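Side-chain contact in staphylococcus aureus CymR (Staphylococcus aureus, PDB 3T8R), which is a dimeric Rrf2-type transcriptional regulator that senses oxidation through a thiol and controls stress resistance and the oxidative response: residues A[101-104]-A[105-109]. Residues are numbered along the deposited sequence; the frame is centred on the assembly and turned at random.
Sequences PAQK and QLWIR
Gln103 and Trp107, one helical turn apart, leave the helix together and travel alongside each other, with the amide plane turned 77° from the indole. Gln103 CG sits 3.6 Å from Trp107 NE1, and Gln103 NE2 comes within 3.2 Å of Trp107 CZ2. With CG anti to the backbone N (chi1 -177°) and the chain extended beyond it, the Gln103 amide reaches the second subunit, where OE1 bonds to Thr15 OG1 and NE2 to the Arg11 carbonyl. Trp107 NE1 donates a hydrogen bond to Glu99 OE1, just ahead of the helix, and Lys104 NZ turns back to donate to Ile96 O. This is the first part of helix 101-119, probably the long dimerisation helix of Rrf2-type winged helix-turn-helix regulators, and here it packs against the other copy in the dimer. Gln103 O accepts from Trp107 N at 3.1 Å (N-H...O 162°) and also lies over one face of the indole, 3.3 Å above its plane and offset toward the rim. Ala102 O has two donors, Leu106 N at 2.9 Å and a water at 2.9 Å; that water accepts in turn from Arg109 NH2 at 3.2 Å. Arg109 NH1 continues to Thr121 OG1 of the second subunit.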
loop_
_atom_site.group_PDB
_atom_site.type_symbol
_atom_site.label_atom_id
_atom_site.label_comp_id
_atom_site.label_asym_id
_atom_site.label_seq_id
_atom_site.Cartn_x
_atom_site.Cartn_y
_atom_site.Cartn_z
ATOM N N PRO A 101 -5.290 15.379 -11.218
ATOM C CA PRO A 101 -5.920 14.153 -11.702
ATOM C C PRO A 101 -4.927 13.034 -12.043
ATOM O O PRO A 101 -5.218 11.875 -11.750
ATOM C CB PRO A 101 -6.669 14.628 -12.950
ATOM C CG PRO A 101 -7.079 16.006 -12.585
ATOM C CD PRO A 101 -5.855 16.569 -11.881
ATOM N N ALA A 102 -3.786 13.353 -12.646
ATOM C CA ALA A 102 -2.813 12.309 -12.940
ATOM C C ALA A 102 -2.312 11.615 -11.673
ATOM O O ALA A 102 -2.071 10.405 -11.670
ATOM C CB ALA A 102 -1.630 12.879 -13.741
ATOM N N GLN A 103 -2.124 12.384 -10.608
ATOM C CA GLN A 103 -1.634 11.808 -9.357
ATOM C C GLN A 103 -2.703 10.954 -8.685
ATOM O O GLN A 103 -2.415 9.882 -8.155
ATOM C CB GLN A 103 -1.151 12.901 -8.413
ATOM C CG GLN A 103 -0.550 12.391 -7.120
ATOM C CD GLN A 103 0.252 13.457 -6.411
ATOM O OE1 GLN A 103 0.662 14.442 -7.022
ATOM N NE2 GLN A 103 0.504 13.257 -5.124
ATOM N N LYS A 104 -3.942 11.429 -8.708
ATOM C CA LYS A 104 -5.045 10.610 -8.208
ATOM C C LYS A 104 -5.110 9.279 -8.954
ATOM O O LYS A 104 -5.325 8.236 -8.345
ATOM C CB LYS A 104 -6.386 11.348 -8.305
ATOM C CG LYS A 104 -6.582 12.430 -7.256
ATOM C CD LYS A 104 -7.902 13.150 -7.475
ATOM C CE LYS A 104 -8.007 14.418 -6.632
ATOM N NZ LYS A 104 -8.527 14.139 -5.262
ATOM N N GLN A 105 -4.925 9.306 -10.272
ATOM C CA GLN A 105 -4.972 8.079 -11.050
ATOM C C GLN A 105 -3.789 7.166 -10.740
ATOM O O GLN A 105 -3.920 5.941 -10.726
ATOM C CB GLN A 105 -5.073 8.371 -12.547
ATOM C CG GLN A 105 -5.120 7.128 -13.429
ATOM C CD GLN A 105 -6.270 6.195 -13.057
ATOM O OE1 GLN A 105 -7.216 6.601 -12.378
ATOM N NE2 GLN A 105 -6.191 4.942 -13.499
ATOM N N LEU A 106 -2.633 7.765 -10.486
ATOM C CA LEU A 106 -1.466 6.987 -10.080
ATOM C C LEU A 106 -1.765 6.151 -8.836
ATOM O O LEU A 106 -1.455 4.961 -8.792
ATOM C CB LEU A 106 -0.278 7.911 -9.809
ATOM C CG LEU A 106 0.989 7.199 -9.332
ATOM C CD1 LEU A 106 1.468 6.203 -10.369
ATOM C CD2 LEU A 106 2.070 8.237 -9.030
ATOM N N TRP A 107 -2.377 6.765 -7.826
ATOM C CA TRP A 107 -2.724 6.032 -6.608
ATOM C C TRP A 107 -3.713 4.916 -6.912
ATOM O O TRP A 107 -3.655 3.841 -6.309
ATOM C CB TRP A 107 -3.330 6.941 -5.535
ATOM C CG TRP A 107 -2.580 8.167 -5.193
ATOM C CD1 TRP A 107 -3.107 9.411 -4.990
ATOM C CD2 TRP A 107 -1.169 8.292 -4.993
ATOM N NE1 TRP A 107 -2.112 10.302 -4.684
ATOM C CE2 TRP A 107 -0.913 9.641 -4.675
ATOM C CE3 TRP A 107 -0.098 7.399 -5.052
ATOM C CZ2 TRP A 107 0.370 10.117 -4.426
ATOM C CZ3 TRP A 107 1.177 7.874 -4.800
ATOM C CH2 TRP A 107 1.399 9.218 -4.493
ATOM N N ILE A 108 -4.630 5.171 -7.838
ATOM C CA ILE A 108 -5.597 4.147 -8.220
ATOM C C ILE A 108 -4.859 2.978 -8.851
ATOM O O ILE A 108 -5.185 1.810 -8.595
ATOM C CB ILE A 108 -6.647 4.676 -9.223
ATOM C CG1 ILE A 108 -7.521 5.752 -8.574
ATOM C CG2 ILE A 108 -7.503 3.536 -9.759
ATOM C CD1 ILE A 108 -8.143 5.344 -7.291
ATOM N N ARG A 109 -3.870 3.291 -9.687
ATOM C CA ARG A 109 -3.067 2.261 -10.341
ATOM C C ARG A 109 -2.324 1.413 -9.313
ATOM O O ARG A 109 -2.234 0.193 -9.451
ATOM C CB ARG A 109 -2.079 2.873 -11.338
ATOM C CG ARG A 109 -2.580 2.919 -12.773
ATOM C CD ARG A 109 -1.448 3.303 -13.751
ATOM N NE ARG A 109 -1.091 4.717 -13.637
ATOM C CZ ARG A 109 0.117 5.219 -13.876
ATOM N NH1 ARG A 109 1.116 4.430 -14.255
ATOM N NH2 ARG A 109 0.328 6.519 -13.736
HETATM O O HOH W 1 -1.673 8.918 -14.145
#